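Local coordinates for acetyltransferase (Agrobacterium tumefaciens, PDB 2DXQ), which is probably a GNAT-family acetyltransferase, which would transfer an acetyl group from acetyl-CoA to an acceptor that is not known, at residues Ile6-Ala11 / Gly99-Arg104; Ala40-Met45 / Leu51-Ala56; Ala66-Val71 / Ile107-Gly112; Asn73-Ala78 / Asn114-Met119; Leu120-Gly123 / Ala128-Ala131. All blocks are in the same frame, centred on the assembly; numbering follows the deposited sequence.

Contact 1: residues Ile6-Ala11 / Gly99-Arg104. With PO4 (phosphate ion), chain C; PO4 (phosphate ion), chain F.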
# COMPACT_ATOMS: atom_id res chain seq x y z
N ILE A 6 -24.71 17.19 -2.47
CA ILE A 6 -23.32 16.82 -2.18
C ILE A 6 -23.37 15.55 -1.37
O ILE A 6 -24.09 15.47 -0.36
CB ILE A 6 -22.54 17.92 -1.41
CG1 ILE A 6 -22.37 19.17 -2.29
CG2 ILE A 6 -21.15 17.41 -0.95
CD1 ILE A 6 -21.86 20.37 -1.55
N SER A 7 -22.62 14.54 -1.80
CA SER A 7 -22.55 13.31 -1.03
C SER A 7 -21.15 12.71 -1.01
O SER A 7 -20.24 13.19 -1.70
CB SER A 7 -23.57 12.31 -1.55
OG SER A 7 -23.65 11.23 -0.66
N LEU A 8 -20.99 11.67 -0.21
CA LEU A 8 -19.73 10.97 -0.02
C LEU A 8 -20.12 9.52 0.21
O LEU A 8 -20.95 9.24 1.08
CB LEU A 8 -19.04 11.54 1.21
CG LEU A 8 -17.83 10.82 1.80
CD1 LEU A 8 -16.62 11.09 0.97
CD2 LEU A 8 -17.63 11.32 3.22
N ARG A 9 -19.54 8.61 -0.56
CA ARG A 9 -19.87 7.19 -0.45
C ARG A 9 -18.78 6.34 -1.09
O ARG A 9 -17.91 6.86 -1.78
CB ARG A 9 -21.20 6.90 -1.14
CG ARG A 9 -21.28 7.40 -2.57
CD ARG A 9 -22.61 7.03 -3.22
NE ARG A 9 -22.69 7.53 -4.59
CZ ARG A 9 -22.12 6.94 -5.63
NH1 ARG A 9 -21.41 5.83 -5.46
NH2 ARG A 9 -22.25 7.46 -6.84
N ALA A 10 -18.84 5.03 -0.84
CA ALA A 10 -18.03 4.08 -1.57
C ALA A 10 -18.56 3.99 -2.99
O ALA A 10 -19.78 4.12 -3.23
CB ALA A 10 -18.06 2.70 -0.91
N ALA A 11 -17.65 3.78 -3.93
CA ALA A 11 -18.01 3.54 -5.33
C ALA A 11 -18.61 2.16 -5.48
O ALA A 11 -18.35 1.25 -4.68
CB ALA A 11 -16.78 3.68 -6.23
N GLY A 99 -11.60 17.00 -2.27
CA GLY A 99 -10.43 16.14 -2.00
C GLY A 99 -10.20 15.91 -0.50
O GLY A 99 -9.99 14.77 -0.06
N ARG A 100 -10.23 16.98 0.28
CA ARG A 100 -10.06 16.85 1.73
C ARG A 100 -11.14 15.95 2.32
O ARG A 100 -10.85 15.10 3.17
CB ARG A 100 -10.00 18.23 2.42
CG ARG A 100 -9.42 18.23 3.87
CD ARG A 100 -8.61 19.55 4.15
NE ARG A 100 -9.21 20.56 3.33
CZ ARG A 100 -8.66 21.36 2.44
NH1 ARG A 100 -7.35 21.48 2.17
NH2 ARG A 100 -9.53 22.11 1.83
N THR A 101 -12.38 16.10 1.85
CA THR A 101 -13.49 15.29 2.37
C THR A 101 -13.21 13.80 2.14
O THR A 101 -13.32 12.98 3.06
CB THR A 101 -14.84 15.64 1.73
OG1 THR A 101 -15.11 17.04 1.96
CG2 THR A 101 -15.96 14.79 2.34
N VAL A 102 -12.83 13.46 0.91
CA VAL A 102 -12.64 12.06 0.58
C VAL A 102 -11.39 11.42 1.24
O VAL A 102 -11.42 10.27 1.70
CB VAL A 102 -12.75 11.85 -0.95
CG1 VAL A 102 -11.51 12.36 -1.69
CG2 VAL A 102 -13.02 10.41 -1.27
N VAL A 103 -10.32 12.19 1.33
CA VAL A 103 -9.09 11.67 1.97
C VAL A 103 -9.32 11.51 3.46
O VAL A 103 -8.98 10.47 4.05
CB VAL A 103 -7.86 12.57 1.68
CG1 VAL A 103 -6.64 12.10 2.48
CG2 VAL A 103 -7.55 12.59 0.15
N ARG A 104 -9.90 12.54 4.08
CA ARG A 104 -10.17 12.48 5.52
C ARG A 104 -11.15 11.32 5.86
O ARG A 104 -10.95 10.60 6.86
CB ARG A 104 -10.64 13.84 6.06
CG ARG A 104 -9.49 14.85 6.16
CD ARG A 104 -9.92 16.18 6.75
NE ARG A 104 -10.13 16.04 8.19
CZ ARG A 104 -9.25 16.35 9.13
NH1 ARG A 104 -8.06 16.87 8.82
NH2 ARG A 104 -9.57 16.16 10.41
P PO4 C . -9.63 20.17 -2.34
O1 PO4 C . -10.07 21.60 -2.42
O2 PO4 C . -8.09 20.21 -2.46
O3 PO4 C . -9.99 19.59 -1.00
O4 PO4 C . -10.15 19.35 -3.48
P PO4 F . -17.59 20.02 0.29
O1 PO4 F . -17.36 18.53 0.45
O2 PO4 F . -18.80 20.46 1.10
O3 PO4 F . -16.36 20.77 0.73
O4 PO4 F . -17.85 20.39 -1.15
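Leu-8 lies against Thr-101 and Val-102, joining the N-terminal edge strand of a GNAT fold to the first turns of helix 98-112. CB of the leucine points toward the helix, and with chi1 at 168° the fork continues that way. CG2 of Thr-101 meets the fork, 4.0 Å from CD2 of Leu-8 and just as close to CD1, while the two side chains cross obliquely. CD1 also reaches the backbone of the next residue, 4.1 Å from CA of Val-102, with the CG2 methyl of that valine a little farther off.

Thr-101 thus shows two different sides: its methyl faces the strand, and its hydroxyl turns back along the helix, where OG1 has both Gly-97 O and a phosphate oxygen within hydrogen-bonding reach. A second phosphate, probably from the crystallisation liquor, lies at the helix N terminus; its place is consistent with that of the acetyl-CoA pyrophosphate in GNAT relatives. The guanidinium of Arg-100 lays one face over O3 of this ion. Gly-99 N bonds to O4, and Arg-100 N to O3 at 2.9 Å, with an N-H...O angle of 160°.

Contact 2: residues Ala40-Met45 / Leu51-Ala56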
# COMPACT_ATOMS: atom_id res chain seq x y z
N ALA A 40 -13.38 -5.61 -15.94
CA ALA A 40 -12.82 -6.77 -15.25
C ALA A 40 -11.99 -6.35 -14.03
O ALA A 40 -12.18 -6.90 -12.94
CB ALA A 40 -11.98 -7.58 -16.23
N VAL A 41 -11.09 -5.39 -14.21
CA VAL A 41 -10.30 -4.88 -13.08
C VAL A 41 -11.19 -4.17 -12.04
O VAL A 41 -11.01 -4.38 -10.84
CB VAL A 41 -9.12 -3.99 -13.53
CG1 VAL A 41 -8.43 -3.37 -12.32
CG2 VAL A 41 -8.11 -4.83 -14.28
N PHE A 42 -12.16 -3.37 -12.50
CA PHE A 42 -13.07 -2.71 -11.56
C PHE A 42 -13.80 -3.74 -10.67
O PHE A 42 -13.91 -3.57 -9.45
CB PHE A 42 -14.07 -1.80 -12.29
CG PHE A 42 -14.91 -0.95 -11.38
CD1 PHE A 42 -14.32 -0.12 -10.43
CD2 PHE A 42 -16.30 -0.97 -11.48
CE1 PHE A 42 -15.10 0.67 -9.58
CE2 PHE A 42 -17.10 -0.17 -10.62
CZ PHE A 42 -16.48 0.64 -9.68
N ALA A 43 -14.28 -4.82 -11.29
CA ALA A 43 -14.95 -5.89 -10.55
C ALA A 43 -14.02 -6.54 -9.52
O ALA A 43 -14.44 -6.82 -8.39
CB ALA A 43 -15.51 -6.95 -11.51
N ALA A 44 -12.76 -6.77 -9.91
CA ALA A 44 -11.74 -7.31 -9.01
C ALA A 44 -11.50 -6.37 -7.83
O ALA A 44 -11.28 -6.82 -6.71
CB ALA A 44 -10.44 -7.56 -9.74
N MSE A 45 -11.53 -5.06 -8.11
CA MSE A 45 -11.36 -4.05 -7.06
C MSE A 45 -12.51 -4.08 -6.07
O MSE A 45 -12.31 -4.03 -4.85
CB MSE A 45 -11.21 -2.66 -7.68
CG MSE A 45 -9.89 -2.48 -8.43
SE MSE A 45 -9.67 -0.72 -9.18
CE MSE A 45 -9.07 0.18 -7.56
N LEU A 51 -10.20 -3.23 0.30
CA LEU A 51 -10.08 -2.12 -0.65
C LEU A 51 -11.43 -1.42 -0.79
O LEU A 51 -12.44 -2.08 -1.05
CB LEU A 51 -9.64 -2.65 -2.02
CG LEU A 51 -9.34 -1.66 -3.16
CD1 LEU A 51 -8.43 -2.33 -4.20
CD2 LEU A 51 -10.60 -1.11 -3.85
N THR A 52 -11.44 -0.10 -0.66
CA THR A 52 -12.63 0.70 -0.91
C THR A 52 -12.25 1.92 -1.71
O THR A 52 -11.31 2.63 -1.34
CB THR A 52 -13.34 1.14 0.39
OG1 THR A 52 -13.62 0.01 1.23
CG2 THR A 52 -14.65 1.85 0.05
N ILE A 53 -12.95 2.16 -2.82
CA ILE A 53 -12.78 3.40 -3.58
C ILE A 53 -13.88 4.34 -3.06
O ILE A 53 -15.06 3.99 -3.12
CB ILE A 53 -13.00 3.20 -5.10
CG1 ILE A 53 -12.05 2.15 -5.70
CG2 ILE A 53 -12.85 4.56 -5.84
CD1 ILE A 53 -12.45 1.68 -7.14
N PHE A 54 -13.49 5.51 -2.55
CA PHE A 54 -14.45 6.49 -2.09
C PHE A 54 -14.59 7.60 -3.12
O PHE A 54 -13.61 7.95 -3.75
CB PHE A 54 -14.02 7.08 -0.75
CG PHE A 54 -14.12 6.10 0.37
CD1 PHE A 54 -15.37 5.70 0.84
CD2 PHE A 54 -12.97 5.56 0.94
CE1 PHE A 54 -15.48 4.77 1.89
CE2 PHE A 54 -13.06 4.64 1.99
CZ PHE A 54 -14.31 4.25 2.46
N VAL A 55 -15.81 8.12 -3.28
CA VAL A 55 -16.06 9.28 -4.14
C VAL A 55 -16.83 10.37 -3.39
O VAL A 55 -17.68 10.08 -2.56
CB VAL A 55 -16.86 8.91 -5.44
CG1 VAL A 55 -15.98 8.13 -6.42
CG2 VAL A 55 -18.14 8.09 -5.12
N ALA A 56 -16.49 11.63 -3.67
CA ALA A 56 -17.36 12.74 -3.30
C ALA A 56 -18.14 13.06 -4.56
O ALA A 56 -17.58 13.02 -5.67
CB ALA A 56 -16.54 13.97 -2.87
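Ile-53 pushes its terminal methyl between two side chains of helix 35-47, which packs on one face of the central sheet of the GNAT fold as part of its hydrophobic core. CD1 stands 3.7 Å from CE1 of Phe-42 and equally close to CE of Met-45, a selenomethionine in this crystal. Against the phenylalanine it comes in at the ring edge, near the ring plane. The Met-45 chain is extended as far as the selenium and then bends at chi3 (81°); this last turn swings CE across the isoleucine, and the two side chains meet at about a right angle. CG1 of Ile-53 also touches CE, at 4.0 Å.

A second, smaller patch lies at the start of the strand. Leu-51 reaches the end of the helix with one branch, CD2, which is 3.5 Å from the carbonyl oxygen of Met-45 and 4.2 Å from its CB. Everything that meets here is apolar apart from that carbonyl. The helix and strand segments run at 112° to each other with their axes 10.0 Å apart, the usual spacing for a helix packed on a sheet through one layer of side chains.

Leu-74 of the second subunit packs on Phe-42 and Met-45. Within the chain, Leu-19 of helix 16-26 packs on both Phe-42 and Ile-53, and Ile-53 also rests on Thr-65 and Thr-67 of the neighbouring strand 61-71.

Contact 3: residues Ala66-Val71 / Ile107-Gly112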
# COMPACT_ATOMS: atom_id res chain seq x y z
N ALA A 66 -10.58 8.84 -3.64
CA ALA A 66 -9.38 8.29 -2.99
C ALA A 66 -9.66 6.81 -2.76
O ALA A 66 -10.80 6.44 -2.44
CB ALA A 66 -9.14 8.98 -1.66
N THR A 67 -8.63 5.99 -2.89
CA THR A 67 -8.78 4.56 -2.67
C THR A 67 -8.07 4.17 -1.37
O THR A 67 -6.91 4.53 -1.16
CB THR A 67 -8.18 3.76 -3.84
OG1 THR A 67 -8.85 4.13 -5.06
CG2 THR A 67 -8.29 2.23 -3.59
N LEU A 68 -8.79 3.45 -0.52
CA LEU A 68 -8.26 2.99 0.75
C LEU A 68 -7.91 1.52 0.63
O LEU A 68 -8.71 0.72 0.15
CB LEU A 68 -9.29 3.17 1.86
CG LEU A 68 -8.93 2.66 3.25
CD1 LEU A 68 -7.70 3.41 3.82
CD2 LEU A 68 -10.16 2.84 4.15
N LEU A 69 -6.71 1.16 1.10
CA LEU A 69 -6.26 -0.23 1.10
C LEU A 69 -5.95 -0.61 2.54
O LEU A 69 -5.00 -0.10 3.13
CB LEU A 69 -5.01 -0.40 0.23
CG LEU A 69 -5.01 0.25 -1.16
CD1 LEU A 69 -3.62 0.21 -1.77
CD2 LEU A 69 -6.03 -0.47 -2.06
N ILE A 70 -6.77 -1.47 3.12
CA ILE A 70 -6.55 -1.93 4.50
C ILE A 70 -5.92 -3.31 4.43
O ILE A 70 -6.41 -4.18 3.70
CB ILE A 70 -7.86 -1.99 5.32
CG1 ILE A 70 -8.46 -0.59 5.47
CG2 ILE A 70 -7.59 -2.61 6.71
CD1 ILE A 70 -9.92 -0.57 6.04
N VAL A 71 -4.83 -3.49 5.18
CA VAL A 71 -3.96 -4.67 5.03
C VAL A 71 -3.85 -5.42 6.36
O VAL A 71 -3.50 -4.82 7.37
CB VAL A 71 -2.54 -4.24 4.58
CG1 VAL A 71 -1.70 -5.48 4.19
CG2 VAL A 71 -2.58 -3.23 3.41
N ILE A 107 -9.14 8.11 5.79
CA ILE A 107 -8.36 8.03 7.04
C ILE A 107 -9.26 7.55 8.18
O ILE A 107 -8.92 6.61 8.91
CB ILE A 107 -7.73 9.38 7.39
CG1 ILE A 107 -6.60 9.67 6.39
CG2 ILE A 107 -7.15 9.37 8.83
CD1 ILE A 107 -6.12 11.13 6.40
N GLU A 108 -10.42 8.18 8.29
CA GLU A 108 -11.32 7.87 9.40
C GLU A 108 -11.81 6.43 9.31
O GLU A 108 -11.91 5.74 10.33
CB GLU A 108 -12.45 8.89 9.45
CG GLU A 108 -11.93 10.23 9.94
CD GLU A 108 -12.91 11.38 9.78
OE1 GLU A 108 -14.08 11.14 9.39
OE2 GLU A 108 -12.50 12.52 10.05
N THR A 109 -12.05 5.98 8.08
CA THR A 109 -12.50 4.60 7.84
C THR A 109 -11.44 3.58 8.24
O THR A 109 -11.74 2.56 8.87
CB THR A 109 -12.96 4.42 6.39
OG1 THR A 109 -14.06 5.31 6.14
CG2 THR A 109 -13.40 2.96 6.09
N ALA A 110 -10.19 3.89 7.90
CA ALA A 110 -9.06 3.05 8.30
C ALA A 110 -8.93 2.96 9.82
O ALA A 110 -8.79 1.87 10.39
CB ALA A 110 -7.78 3.61 7.69
N PHE A 111 -8.97 4.10 10.49
CA PHE A 111 -8.88 4.11 11.96
C PHE A 111 -10.06 3.39 12.61
O PHE A 111 -9.88 2.68 13.62
CB PHE A 111 -8.72 5.52 12.51
CG PHE A 111 -7.35 6.13 12.27
CD1 PHE A 111 -6.22 5.33 12.15
CD2 PHE A 111 -7.20 7.51 12.21
CE1 PHE A 111 -4.95 5.90 11.94
CE2 PHE A 111 -5.94 8.09 12.01
CZ PHE A 111 -4.82 7.28 11.87
N GLY A 112 -11.24 3.52 12.02
CA GLY A 112 -12.42 2.77 12.51
C GLY A 112 -12.25 1.25 12.38
O GLY A 112 -12.87 0.47 13.13
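Leu-68 and Ile-70 face Thr-109 and Ala-110 where strand 66-71 and the last turns of helix 98-112 run almost side by side, their axes 9.2 Å apart and only 16° from parallel. This near alignment of a helix along a strand is the usual way of packing in alpha/beta layers, and the small Ala-110 lets the backbones draw in to 6.7 Å between its CA and that of Ile-70.

Leu-68 does most of the work, dividing its two methyls between successive helix residues. It points off the sheet toward the helix, and its chi1 of 177° sets the fork over Thr-109 and Ala-110; CD1 meets CB of Ala-110 at 3.9 Å, and CD2 sits 3.8 Å from CG2 of Thr-109. CD2 also approaches the backbone N of Ala-110, so the branch settles between the two residues. Thr-109 offers only its carbon side: its hydroxyl bonds back to His-105 O one turn earlier in the helix, a familiar way for a threonine to satisfy OG1 within a packed layer. Ile-70 adds a looser touch, CD1 lying 4.4 Å from CA of Ala-110.

Phe-54 of strand 51-58 flanks the group, packing on both Leu-68 and Thr-109. From the other direction Ala-82 of strand 81-88 touches Leu-68, and Val-118 of strand 117-122 lies against Ala-110, so the helix spans several strands of the central GNAT sheet.

Contact 4: residues Asn73-Ala78 / Asn114-Met119. With PO4 (phosphate ion), chain D; PO4 (phosphate ion), chain I.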
# COMPACT_ATOMS: atom_id res chain seq x y z
N ASN A 73 -2.12 -7.68 9.23
CA ASN A 73 -0.77 -7.46 9.75
C ASN A 73 -0.57 -8.07 11.15
O ASN A 73 -1.46 -7.99 11.99
CB ASN A 73 -0.50 -5.96 9.80
CG ASN A 73 0.89 -5.62 10.29
OD1 ASN A 73 1.90 -6.05 9.73
ND2 ASN A 73 0.94 -4.83 11.35
N LEU A 74 0.61 -8.64 11.39
CA LEU A 74 0.95 -9.26 12.68
C LEU A 74 1.77 -8.38 13.64
O LEU A 74 1.86 -8.67 14.84
CB LEU A 74 1.67 -10.60 12.44
CG LEU A 74 0.79 -11.75 11.97
CD1 LEU A 74 1.63 -12.84 11.31
CD2 LEU A 74 -0.02 -12.30 13.14
N THR A 75 2.37 -7.31 13.12
CA THR A 75 3.12 -6.39 13.96
C THR A 75 2.16 -5.49 14.73
O THR A 75 0.95 -5.49 14.45
CB THR A 75 4.12 -5.53 13.14
OG1 THR A 75 3.41 -4.59 12.33
CG2 THR A 75 5.01 -6.41 12.26
N ARG A 76 2.72 -4.77 15.70
CA ARG A 76 1.99 -3.78 16.52
C ARG A 76 0.67 -4.35 17.06
O ARG A 76 -0.42 -3.80 16.80
CB ARG A 76 1.77 -2.46 15.74
CG ARG A 76 2.95 -1.98 14.87
CD ARG A 76 4.23 -1.82 15.65
NE ARG A 76 5.11 -0.77 15.15
CZ ARG A 76 6.19 -0.36 15.81
NH1 ARG A 76 6.51 -0.91 16.97
NH2 ARG A 76 6.95 0.61 15.31
N ALA A 77 0.78 -5.46 17.78
CA ALA A 77 -0.38 -6.16 18.37
C ALA A 77 -1.36 -6.71 17.31
O ALA A 77 -2.57 -6.77 17.53
CB ALA A 77 -1.08 -5.26 19.39
N ALA A 78 -0.80 -7.11 16.17
CA ALA A 78 -1.54 -7.67 15.03
C ALA A 78 -2.61 -6.72 14.50
O ALA A 78 -3.68 -7.14 14.09
CB ALA A 78 -2.12 -9.07 15.35
N ASN A 114 -9.48 -0.18 12.96
CA ASN A 114 -8.39 -0.40 13.93
C ASN A 114 -6.99 -0.38 13.30
O ASN A 114 -6.07 -0.97 13.84
CB ASN A 114 -8.56 -1.68 14.77
CG ASN A 114 -7.77 -1.65 16.07
OD1 ASN A 114 -7.56 -0.59 16.66
ND2 ASN A 114 -7.31 -2.82 16.52
N CYS A 115 -6.84 0.32 12.17
CA CYS A 115 -5.49 0.50 11.61
C CYS A 115 -4.64 1.37 12.53
O CYS A 115 -5.10 2.42 13.01
CB CYS A 115 -5.55 1.13 10.21
SG CYS A 115 -6.21 0.08 8.95
N TYR A 116 -3.40 0.97 12.79
CA TYR A 116 -2.54 1.78 13.64
C TYR A 116 -1.90 2.96 12.92
O TYR A 116 -1.49 3.95 13.53
CB TYR A 116 -1.51 0.93 14.38
CG TYR A 116 -0.34 0.43 13.56
CD1 TYR A 116 -0.41 -0.79 12.90
CD2 TYR A 116 0.84 1.16 13.49
CE1 TYR A 116 0.67 -1.26 12.17
CE2 TYR A 116 1.92 0.69 12.75
CZ TYR A 116 1.83 -0.52 12.10
OH TYR A 116 2.90 -1.00 11.37
N LYS A 117 -1.80 2.85 11.59
CA LYS A 117 -1.26 3.93 10.79
C LYS A 117 -1.90 3.92 9.40
O LYS A 117 -2.42 2.89 8.95
CB LYS A 117 0.27 3.82 10.66
CG LYS A 117 0.72 2.63 9.83
CD LYS A 117 2.24 2.56 9.71
CE LYS A 117 2.64 1.20 9.15
NZ LYS A 117 4.11 1.12 8.88
N VAL A 118 -1.90 5.08 8.77
CA VAL A 118 -2.31 5.20 7.37
C VAL A 118 -1.16 5.89 6.63
O VAL A 118 -0.68 6.91 7.08
CB VAL A 118 -3.61 6.03 7.23
CG1 VAL A 118 -4.04 6.10 5.75
CG2 VAL A 118 -4.73 5.38 8.05
N MSE A 119 -0.74 5.32 5.50
CA MSE A 119 0.40 5.85 4.75
C MSE A 119 -0.01 6.33 3.36
O MSE A 119 -0.98 5.83 2.78
CB MSE A 119 1.47 4.76 4.61
CG MSE A 119 2.12 4.41 5.94
SE MSE A 119 3.21 2.80 5.73
CE MSE A 119 1.77 1.53 5.60
P PO4 D . 5.90 1.44 12.10
O1 PO4 D . 5.04 0.38 12.72
O2 PO4 D . 5.92 2.67 12.95
O3 PO4 D . 7.31 0.92 11.91
O4 PO4 D . 5.36 1.81 10.74
P PO4 I . 9.99 -0.41 18.02
O1 PO4 I . 10.44 -0.52 16.58
O2 PO4 I . 9.02 0.75 18.16
O3 PO4 I . 9.30 -1.68 18.44
O4 PO4 I . 11.19 -0.17 18.91
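Arg-76 lies across one face of the Tyr-116 ring, beside 117-122, the last strand of this chain's GNAT sheet. The principal apolar interaction is a CH-pi contact: CG of the arginine stands 3.6 Å from the ring centroid, 21° off the normal, and is only 3.3 Å from CZ. CG of Lys-117 lies over the rim of the opposite face, so aliphatic carbon meets the phenol from both sides. Arg-76 then bends at chi2 and chi3, carrying its guanidinium past the ring with the two planes 83° apart, close to perpendicular.

At the ring edge comes the amide of Asn-73, its ND2 3.7 Å from CE1. That nitrogen is held within its own loop by a 2.7 Å hydrogen bond to OG1 of Thr-75, which lies in the amide plane, and by a further bond to Arg-79 O. The loop itself is unusual: Arg-76, Ala-77 and Ala-78 all have left-handed helical backbone angles. In the partner segment, Asn-114, with positive phi, is the C-prime residue of the Schellman motif that ends helix 98-112.

Ionic and polar contacts gather round two phosphates, probably from the crystallisation liquor. Arg-76 NH1 bonds weakly to one of them and forms a salt bridge with Asp-30 of the second subunit, which also adds a strand to the sheet beyond residues 117-119. The other phosphate takes two bonds on a single oxygen: its O1 receives Arg-76 NE at 2.7 Å and the Tyr-116 hydroxyl at 2.9 Å.

Contact 5: residues Leu120-Gly123 / Ala128-Ala131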
# COMPACT_ATOMS: atom_id res chain seq x y z
N LEU A 120 0.77 7.24 2.79
CA LEU A 120 0.51 7.73 1.46
C LEU A 120 1.82 8.17 0.85
O LEU A 120 2.63 8.78 1.54
CB LEU A 120 -0.49 8.90 1.52
CG LEU A 120 -0.85 9.52 0.17
CD1 LEU A 120 -2.32 9.94 0.14
CD2 LEU A 120 0.07 10.71 -0.13
N LEU A 121 2.01 7.85 -0.43
CA LEU A 121 3.18 8.26 -1.18
C LEU A 121 2.75 9.10 -2.37
O LEU A 121 1.86 8.71 -3.12
CB LEU A 121 3.95 7.03 -1.71
CG LEU A 121 4.82 6.31 -0.69
CD1 LEU A 121 5.82 5.39 -1.42
CD2 LEU A 121 5.58 7.32 0.14
N THR A 122 3.38 10.26 -2.52
CA THR A 122 3.05 11.10 -3.65
C THR A 122 4.31 11.47 -4.44
O THR A 122 5.39 11.59 -3.88
CB THR A 122 2.20 12.33 -3.24
OG1 THR A 122 1.75 13.02 -4.42
CG2 THR A 122 2.97 13.28 -2.34
N GLY A 123 4.17 11.58 -5.74
CA GLY A 123 5.34 11.83 -6.59
C GLY A 123 5.22 13.23 -7.09
O GLY A 123 6.01 13.68 -7.95
N ALA A 128 1.96 22.50 -3.13
CA ALA A 128 0.56 22.70 -2.76
C ALA A 128 -0.06 21.34 -2.47
O ALA A 128 -0.92 21.20 -1.59
CB ALA A 128 -0.22 23.44 -3.85
N VAL A 129 0.38 20.33 -3.22
CA VAL A 129 -0.10 18.95 -2.98
C VAL A 129 0.35 18.44 -1.60
O VAL A 129 -0.42 17.80 -0.87
CB VAL A 129 0.36 18.01 -4.10
CG1 VAL A 129 0.02 16.55 -3.78
CG2 VAL A 129 -0.28 18.42 -5.43
N HIS A 130 1.60 18.70 -1.25
CA HIS A 130 2.11 18.31 0.05
C HIS A 130 1.34 19.00 1.17
O HIS A 130 0.99 18.36 2.15
CB HIS A 130 3.60 18.64 0.15
CG HIS A 130 4.45 17.90 -0.84
ND1 HIS A 130 5.82 17.86 -0.75
CD2 HIS A 130 4.12 17.16 -1.92
CE1 HIS A 130 6.30 17.13 -1.74
NE2 HIS A 130 5.29 16.69 -2.46
N ALA A 131 1.11 20.31 1.02
CA ALA A 131 0.35 21.07 2.02
C ALA A 131 -1.07 20.50 2.16
O ALA A 131 -1.63 20.44 3.26
CB ALA A 131 0.26 22.54 1.63
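NE2 of His-130 hydrogen-bonds to Arg-124 O in the turn between strand 117-122 and helix 127-135, which would help to set the rotation of an imidazole that rests against Thr-122. The threonine methyl does the touching: CG2 lies 4.1 Å from CD2 of His-130 and equally far from NE2, approaching the ring obliquely. His-130 leaves the helix with CG anti to its carbonyl carbon (chi1 -63°), and although its first bond does not aim at the strand, the ring end swings round to it.

Thr-122 uses its other branch for the neighbouring helix residue. OG1 stands 4.0 Å from CG1 of Val-129, a van der Waals contact, and the two side chains meet at a slant. The hydroxyl has its own polar partner in Arg-124 N. The backbone of Arg-124 thus meets both residues, its O bonding the histidine and its N the threonine only weakly.

In the GNAT fold this is the passage from the fifth strand into the helix that follows it, a region that commonly borders the acetyl-CoA site in relatives. The join is light, with 96 Å² buried over both sides, and the CA atoms of Thr-122 and His-130 stay 8.2 Å apart. Tyr-133, one turn on in the helix, also packs on Thr-122 and on Leu-120.

The second subunit joins at the strand. Residues 120-122 pair with one of its strands in an antiparallel ladder, Phe-145 of that subunit packs on Thr-122, and its Thr-143 lies against the His-130 side chain.

From the N terminus, strand 6-10 waits almost ninety residues for its partner, and contact 1 closes that long loop on helix 98-112. Contact 2 falls wholly within it, a short helix-to-strand return. Contact 3 opens inside the same loop but ends beyond it, so it crosses contact 1; contact 4 crosses both contacts 1 and 3. Contact 5 follows in series, a short return from strand 117-122, which contact 4 has just entered, to helix 127-135. Contacts 1 and 3 share helix 98-112, packed along the sheet, whereas contact 2 binds helix 35-47 to strand 51-58. Contacts 4 and 5 lead along strand 117-122 to the second subunit.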